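Local atomic coordinates of Udp-n-acetylglucosamine pyrophosphorylase (Trypanosoma brucei, PDB entry 4BQH), a protein that probably catalyses the formation of UDP-N-acetylglucosamine and diphosphate from UTP and N-acetyl-alpha-D-glucosamine 1-phosphate. Residues V178-S181 against E187-R190; R190-N195 against E203-F208. One frame throughout, in Å; residues are numbered along the deposited sequence.

Interaction 1. Residues V178-S181 against E187-R190; sequences VMTS and ETQR
OG1 of T180 is hydrogen-bonded to OD2 of D185, whose OD1 takes NE2 of Q189. The hydroxyl of T188 is likewise taken up, bonding to the backbone oxygen of N184, one helical turn earlier. With both hydroxyls engaged at the start of the helix, the direct contact is left to carbon atoms, and no hydrogen bond crosses it. T180 and T188 pass side by side, pointing opposite ways, CG2 of T180 coming within 4.0 Å of CB of T188 and lying just as near its methyl. In T180, chi1 of 53° sends OG1 to D185 and places CG2, anti to the carbonyl carbon, against T188. V178 meets T188 tip to tip, its CG1 4.1 Å from CG2 of T188. The CG2 methyl of T188 therefore touches two residues of alternate positions on one face of strand 175-180. The two segments cover only 91 Å² together, and the nearest CA atoms, of T180 and T188, are 7.4 Å apart. Small branched side chains thus seat helix 185-194 on its preceding strand, the first half of a beta-alpha-beta unit in the GT-A type fold of this family.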
ATOM      1  N   VAL A 178       2.097   8.399  -6.150  1.00 10.07           N
ATOM      2  CA  VAL A 178       3.217   8.096  -5.265  1.00  9.97           C
ATOM      3  C   VAL A 178       3.096   9.007  -4.033  1.00 10.24           C
ATOM      4  O   VAL A 178       3.278  10.220  -4.143  1.00 10.53           O
ATOM      5  CB  VAL A 178       4.566   8.334  -5.991  1.00 10.08           C
ATOM      6  CG1 VAL A 178       5.743   8.039  -5.059  1.00  9.26           C
ATOM      7  CG2 VAL A 178       4.625   7.453  -7.225  1.00 10.35           C
ATOM      8  N   MET A 179       2.749   8.425  -2.884  1.00  9.90           N
ATOM      9  CA  MET A 179       2.503   9.239  -1.700  1.00 10.01           C
ATOM     10  C   MET A 179       3.777   9.404  -0.888  1.00 10.44           C
ATOM     11  O   MET A 179       4.183   8.533  -0.127  1.00 10.77           O
ATOM     12  CB  MET A 179       1.351   8.707  -0.825  1.00 10.34           C
ATOM     13  CG  MET A 179       0.939   9.800   0.175  1.00 10.94           C
ATOM     14  SD  MET A 179      -0.482   9.304   1.170  1.00 12.23           S
ATOM     15  CE  MET A 179       0.311   8.254   2.364  1.00 11.29           C
ATOM     16  N   THR A 180       4.398  10.556  -1.069  1.00 10.45           N
ATOM     17  CA  THR A 180       5.712  10.825  -0.505  1.00 11.64           C
ATOM     18  C   THR A 180       5.538  11.394   0.913  1.00 12.21           C
ATOM     19  O   THR A 180       4.423  11.557   1.400  1.00 11.43           O
ATOM     20  CB  THR A 180       6.426  11.847  -1.387  1.00 11.87           C
ATOM     21  OG1 THR A 180       5.562  12.983  -1.553  1.00 12.27           O
ATOM     22  CG2 THR A 180       6.726  11.238  -2.775  1.00 12.30           C
ATOM     23  N   SER A 181       6.655  11.702   1.563  1.00 13.24           N
ATOM     24  CA  SER A 181       6.629  12.606   2.709  1.00 13.98           C
ATOM     25  C   SER A 181       7.028  14.010   2.260  1.00 14.88           C
ATOM     26  O   SER A 181       7.633  14.190   1.188  1.00 15.49           O
ATOM     27  CB  SER A 181       7.576  12.120   3.814  1.00 13.90           C
ATOM     28  OG  SER A 181       8.946  12.252   3.435  1.00 14.45           O
ATOM     29  N   GLU A 187      13.483  14.329  -3.490  1.00 16.20           N
ATOM     30  CA  GLU A 187      14.440  13.293  -3.834  1.00 16.80           C
ATOM     31  C   GLU A 187      13.738  12.128  -4.543  1.00 15.46           C
ATOM     32  O   GLU A 187      14.318  11.513  -5.436  1.00 14.33           O
ATOM     33  CB  GLU A 187      15.259  12.847  -2.610  1.00 19.60           C
ATOM     34  CG  GLU A 187      14.536  11.952  -1.615  1.00 23.50           C
ATOM     35  CD  GLU A 187      15.371  11.650  -0.377  1.00 25.89           C
ATOM     36  OE1 GLU A 187      16.514  11.178  -0.515  1.00 28.43           O
ATOM     37  OE2 GLU A 187      14.876  11.890   0.738  1.00 31.95           O
ATOM     38  N   THR A 188      12.481  11.868  -4.178  1.00 13.26           N
ATOM     39  CA  THR A 188      11.699  10.829  -4.870  1.00 13.00           C
ATOM     40  C   THR A 188      11.425  11.208  -6.339  1.00 12.90           C
ATOM     41  O   THR A 188      11.632  10.401  -7.251  1.00 12.62           O
ATOM     42  CB  THR A 188      10.394  10.487  -4.118  1.00 12.92           C
ATOM     43  OG1 THR A 188      10.716  10.067  -2.773  1.00 13.18           O
ATOM     44  CG2 THR A 188       9.631   9.328  -4.843  1.00 12.72           C
ATOM     45  N   GLN A 189      11.002  12.444  -6.572  1.00 13.48           N
ATOM     46  CA  GLN A 189      10.741  12.883  -7.958  1.00 14.79           C
ATOM     47  C   GLN A 189      12.011  12.822  -8.788  1.00 15.60           C
ATOM     48  O   GLN A 189      11.971  12.387  -9.940  1.00 16.31           O
ATOM     49  CB  GLN A 189      10.172  14.286  -7.977  1.00 16.05           C
ATOM     50  CG  GLN A 189       8.794  14.363  -7.345  1.00 16.46           C
ATOM     51  CD  GLN A 189       8.048  15.590  -7.768  1.00 18.14           C
ATOM     52  OE1 GLN A 189       7.943  15.875  -8.953  1.00 19.78           O
ATOM     53  NE2 GLN A 189       7.540  16.330  -6.808  1.00 19.62           N
ATOM     54  N   ARG A 190      13.130  13.240  -8.188  1.00 16.58           N
ATOM     55  CA  ARG A 190      14.445  13.167  -8.854  1.00 18.04           C
ATOM     56  C   ARG A 190      14.819  11.748  -9.273  1.00 16.73           C
ATOM     57  O   ARG A 190      15.266  11.515 -10.390  1.00 17.71           O
ATOM     58  CB  ARG A 190      15.538  13.739  -7.956  1.00 20.85           C
ATOM     59  CG  ARG A 190      15.699  15.241  -8.057  1.00 26.31           C
ATOM     60  CD  ARG A 190      17.096  15.616  -7.564  1.00 30.48           C
ATOM     61  NE  ARG A 190      17.348  17.052  -7.649  1.00 33.77           N
ATOM     62  CZ  ARG A 190      17.845  17.677  -8.716  1.00 35.75           C
ATOM     63  NH1 ARG A 190      18.144  17.003  -9.824  1.00 34.68           N
ATOM     64  NH2 ARG A 190      18.033  18.988  -8.676  1.00 38.18           N
TER

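Interaction 2. Residues R190-N195 against E203-F208; sequences RFFEEN and EQVHFF. With SO4 (sulfate ion), chain D.
F207 presents its ring edge to one face of F192, overlapping it in a T-shaped (edge-to-face) stack that packs the helix of a beta-alpha-beta unit against the strand following it. The evidence is in the ring planes, which stand at 80°, and the centroids, 5.1 Å apart. The meeting is off-centre: CZ of F207 lies 3.6 Å from CG of F192, and the neighbouring CE1 reaches CD1 of the same ring, so the edge bears on the root of F192 more than on its far end. In F207 the first torsion turns CG away from the carbonyl carbon, and this carries the CE1-CZ edge of the ring to F192. V205, two residues earlier on the strand, adds a looser apolar contact, its CG1 4.4 Å from CD2 of F192. F148 and F198 also meet F192 edge-to-face, so F192 belongs to an aromatic cluster.

H206, between V205 and F207, turns to the other side of the sheet. Its ND1 donates to O1 of a sulfate ion, probably from the crystallisation liquor, at 2.8 Å and 166°, with O1 close to the ring plane; a second bond to O3 is weak. R249 and H267 also hold the sulfate, while NE2 of H206 is hydrogen-bonded to OE1 of Q175.

The amide of N195 folds back on the preceding residues: ND2 donates to the backbone oxygen of F191 at 2.9 Å and 164°, and the same nitrogen sits 3.7 Å above the F191 ring plane, offset toward the rim.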
ATOM      1  N   ARG A 190      13.130  13.240  -8.188  1.00 16.58           N
ATOM      2  CA  ARG A 190      14.445  13.167  -8.854  1.00 18.04           C
ATOM      3  C   ARG A 190      14.819  11.748  -9.273  1.00 16.73           C
ATOM      4  O   ARG A 190      15.266  11.515 -10.390  1.00 17.71           O
ATOM      5  CB  ARG A 190      15.538  13.739  -7.956  1.00 20.85           C
ATOM      6  CG  ARG A 190      15.699  15.241  -8.057  1.00 26.31           C
ATOM      7  CD  ARG A 190      17.096  15.616  -7.564  1.00 30.48           C
ATOM      8  NE  ARG A 190      17.348  17.052  -7.649  1.00 33.77           N
ATOM      9  CZ  ARG A 190      17.845  17.677  -8.716  1.00 35.75           C
ATOM     10  NH1 ARG A 190      18.144  17.003  -9.824  1.00 34.68           N
ATOM     11  NH2 ARG A 190      18.033  18.988  -8.676  1.00 38.18           N
ATOM     12  N   PHE A 191      14.652  10.802  -8.361  1.00 15.63           N
ATOM     13  CA  PHE A 191      14.909   9.389  -8.645  1.00 15.31           C
ATOM     14  C   PHE A 191      14.067   8.899  -9.832  1.00 14.37           C
ATOM     15  O   PHE A 191      14.585   8.228 -10.708  1.00 14.70           O
ATOM     16  CB  PHE A 191      14.631   8.572  -7.371  1.00 14.92           C
ATOM     17  CG  PHE A 191      14.964   7.105  -7.467  1.00 15.45           C
ATOM     18  CD1 PHE A 191      16.287   6.668  -7.473  1.00 16.03           C
ATOM     19  CD2 PHE A 191      13.941   6.147  -7.489  1.00 15.27           C
ATOM     20  CE1 PHE A 191      16.588   5.313  -7.515  1.00 16.18           C
ATOM     21  CE2 PHE A 191      14.238   4.783  -7.543  1.00 15.74           C
ATOM     22  CZ  PHE A 191      15.564   4.365  -7.555  1.00 16.03           C
ATOM     23  N   PHE A 192      12.767   9.223  -9.858  1.00 14.89           N
ATOM     24  CA  PHE A 192      11.919   8.827 -10.986  1.00 15.30           C
ATOM     25  C   PHE A 192      12.421   9.471 -12.286  1.00 16.78           C
ATOM     26  O   PHE A 192      12.544   8.794 -13.314  1.00 18.15           O
ATOM     27  CB  PHE A 192      10.436   9.180 -10.752  1.00 14.62           C
ATOM     28  CG  PHE A 192       9.651   8.093 -10.044  1.00 14.16           C
ATOM     29  CD1 PHE A 192       9.814   7.869  -8.679  1.00 14.09           C
ATOM     30  CD2 PHE A 192       8.752   7.291 -10.749  1.00 14.38           C
ATOM     31  CE1 PHE A 192       9.086   6.858  -8.027  1.00 13.99           C
ATOM     32  CE2 PHE A 192       8.022   6.290 -10.109  1.00 14.33           C
ATOM     33  CZ  PHE A 192       8.199   6.064  -8.749  1.00 14.03           C
ATOM     34  N   GLU A 193      12.686  10.770 -12.232  1.00 18.63           N
ATOM     35  CA  GLU A 193      13.165  11.515 -13.417  1.00 21.26           C
ATOM     36  C   GLU A 193      14.454  10.931 -14.022  1.00 21.88           C
ATOM     37  O   GLU A 193      14.542  10.728 -15.246  1.00 22.17           O
ATOM     38  CB  GLU A 193      13.344  12.996 -13.073  1.00 22.84           C
ATOM     39  CG  GLU A 193      12.032  13.759 -12.913  1.00 27.95           C
ATOM     40  CD  GLU A 193      12.199  15.112 -12.228  1.00 31.17           C
ATOM     41  OE1 GLU A 193      13.349  15.608 -12.120  1.00 35.88           O
ATOM     42  OE2 GLU A 193      11.183  15.693 -11.797  1.00 32.53           O
ATOM     43  N   GLU A 194      15.429  10.655 -13.158  1.00 22.06           N
ATOM     44  CA  GLU A 194      16.731  10.077 -13.548  1.00 22.37           C
ATOM     45  C   GLU A 194      16.594   8.689 -14.174  1.00 21.06           C
ATOM     46  O   GLU A 194      17.460   8.235 -14.930  1.00 20.84           O
ATOM     47  CB  GLU A 194      17.642   9.969 -12.329  1.00 23.32           C
ATOM     48  CG  GLU A 194      18.144  11.304 -11.794  1.00 25.46           C
ATOM     49  CD  GLU A 194      18.821  11.191 -10.434  1.00 28.30           C
ATOM     50  OE1 GLU A 194      19.045  10.071  -9.924  1.00 31.35           O
ATOM     51  OE2 GLU A 194      19.131  12.241  -9.849  1.00 32.25           O
ATOM     52  N   ASN A 195      15.504   8.009 -13.852  1.00 19.41           N
ATOM     53  CA  ASN A 195      15.271   6.674 -14.367  1.00 18.13           C
ATOM     54  C   ASN A 195      14.169   6.614 -15.424  1.00 17.63           C
ATOM     55  O   ASN A 195      13.646   5.527 -15.709  1.00 16.79           O
ATOM     56  CB  ASN A 195      14.976   5.730 -13.202  1.00 18.22           C
ATOM     57  CG  ASN A 195      16.216   5.415 -12.393  1.00 19.63           C
ATOM     58  OD1 ASN A 195      17.043   4.613 -12.818  1.00 20.50           O
ATOM     59  ND2 ASN A 195      16.368   6.066 -11.234  1.00 19.10           N
ATOM     60  N   GLU A 203       3.137  11.637 -17.556  1.00 18.40           N
ATOM     61  CA  GLU A 203       1.786  12.149 -17.315  1.00 18.62           C
ATOM     62  C   GLU A 203       0.928  11.210 -16.447  1.00 16.41           C
ATOM     63  O   GLU A 203      -0.068  11.649 -15.874  1.00 15.60           O
ATOM     64  CB  GLU A 203       1.065  12.426 -18.638  1.00 21.62           C
ATOM     65  CG  GLU A 203       1.649  13.581 -19.459  1.00 27.16           C
ATOM     66  CD  GLU A 203       2.964  13.256 -20.183  1.00 30.64           C
ATOM     67  OE1 GLU A 203       3.398  12.064 -20.255  1.00 28.31           O
ATOM     68  OE2 GLU A 203       3.582  14.227 -20.702  1.00 34.48           O
ATOM     69  N   GLN A 204       1.312   9.933 -16.331  1.00 14.62           N
ATOM     70  CA  GLN A 204       0.523   9.010 -15.498  1.00 13.33           C
ATOM     71  C   GLN A 204       1.047   8.859 -14.063  1.00 12.84           C
ATOM     72  O   GLN A 204       0.499   8.071 -13.300  1.00 13.20           O
ATOM     73  CB  GLN A 204       0.387   7.629 -16.144  1.00 13.25           C
ATOM     74  CG  GLN A 204       1.601   6.719 -15.963  1.00 12.88           C
ATOM     75  CD  GLN A 204       1.529   5.460 -16.805  1.00 13.35           C
ATOM     76  OE1 GLN A 204       2.219   5.363 -17.826  1.00 14.26           O
ATOM     77  NE2 GLN A 204       0.657   4.499 -16.423  1.00 12.45           N
ATOM     78  N   VAL A 205       2.113   9.578 -13.729  1.00 12.47           N
ATOM     79  CA  VAL A 205       2.714   9.513 -12.405  1.00 12.46           C
ATOM     80  C   VAL A 205       2.454  10.794 -11.631  1.00 13.26           C
ATOM     81  O   VAL A 205       2.794  11.897 -12.101  1.00 15.16           O
ATOM     82  CB  VAL A 205       4.218   9.224 -12.479  1.00 13.06           C
ATOM     83  CG1 VAL A 205       4.783   9.105 -11.063  1.00 13.33           C
ATOM     84  CG2 VAL A 205       4.431   7.929 -13.270  1.00 12.39           C
ATOM     85  N   HIS A 206       1.868  10.653 -10.443  1.00 12.00           N
ATOM     86  CA  HIS A 206       1.429  11.802  -9.658  1.00 12.07           C
ATOM     87  C   HIS A 206       2.059  11.709  -8.310  1.00 12.61           C
ATOM     88  O   HIS A 206       1.766  10.779  -7.551  1.00 12.24           O
ATOM     89  CB  HIS A 206      -0.103  11.803  -9.527  1.00 12.49           C
ATOM     90  CG  HIS A 206      -0.834  11.660 -10.852  1.00 13.37           C
ATOM     91  ND1 HIS A 206      -1.291  12.716 -11.540  1.00 14.71           N
ATOM     92  CD2 HIS A 206      -1.165  10.533 -11.605  1.00 14.57           C
ATOM     93  CE1 HIS A 206      -1.888  12.300 -12.684  1.00 14.58           C
ATOM     94  NE2 HIS A 206      -1.808  10.961 -12.727  1.00 13.96           N
ATOM     95  N   PHE A 207       2.937  12.649  -7.992  1.00 11.37           N
ATOM     96  CA  PHE A 207       3.567  12.674  -6.670  1.00 11.38           C
ATOM     97  C   PHE A 207       2.771  13.584  -5.750  1.00 11.15           C
ATOM     98  O   PHE A 207       2.413  14.699  -6.122  1.00 12.72           O
ATOM     99  CB  PHE A 207       4.995  13.200  -6.774  1.00 11.31           C
ATOM    100  CG  PHE A 207       5.870  12.377  -7.656  1.00 11.34           C
ATOM    101  CD1 PHE A 207       6.497  11.232  -7.173  1.00 11.62           C
ATOM    102  CD2 PHE A 207       6.059  12.752  -8.988  1.00 11.60           C
ATOM    103  CE1 PHE A 207       7.302  10.472  -8.024  1.00 11.58           C
ATOM    104  CE2 PHE A 207       6.856  12.011  -9.830  1.00 11.66           C
ATOM    105  CZ  PHE A 207       7.479  10.863  -9.343  1.00 11.86           C
ATOM    106  N   PHE A 208       2.485  13.118  -4.544  1.00 10.87           N
ATOM    107  CA  PHE A 208       1.717  13.919  -3.606  1.00 10.74           C
ATOM    108  C   PHE A 208       2.169  13.628  -2.192  1.00 10.79           C
ATOM    109  O   PHE A 208       2.207  12.475  -1.780  1.00 10.47           O
ATOM    110  CB  PHE A 208       0.186  13.738  -3.803  1.00 10.66           C
ATOM    111  CG  PHE A 208      -0.362  12.386  -3.415  1.00 10.80           C
ATOM    112  CD1 PHE A 208       0.012  11.206  -4.100  1.00 10.67           C
ATOM    113  CD2 PHE A 208      -1.309  12.295  -2.388  1.00 10.72           C
ATOM    114  CE1 PHE A 208      -0.525   9.972  -3.730  1.00 10.45           C
ATOM    115  CE2 PHE A 208      -1.867  11.066  -2.022  1.00 10.92           C
ATOM    116  CZ  PHE A 208      -1.472   9.908  -2.697  1.00 10.30           C
TER
HETATM  117  S   SO4 D1540      -1.645  16.275 -11.076  1.00 24.62           S
HETATM  118  O1  SO4 D1540      -0.650  15.312 -10.564  1.00 22.65           O
HETATM  119  O2  SO4 D1540      -1.923  17.334 -10.068  1.00 25.52           O
HETATM  120  O3  SO4 D1540      -2.895  15.552 -11.377  1.00 22.22           O
HETATM  121  O4  SO4 D1540      -1.087  16.964 -12.268  1.00 23.51           O

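Interactions 1 and 2 use successive turns of helix 185-194, T188 and F192, against neighbouring parallel strands of one sheet, and their centres lie 8 Å apart. R190 belongs to both ranges, though it makes neither contact. The strands themselves are joined by probable backbone hydrogen bonds, V178 N to H206 O at 2.8 Å and T180 N to F208 O at 3.0 Å. F207 bridges the two packing patches: its side chain touches V178 and T188 of interaction 1, and its CG lies 3.5 Å from CG of Q189. The bound inhibitor lies about 13 Å from the side chain of T180, too far for direct contact.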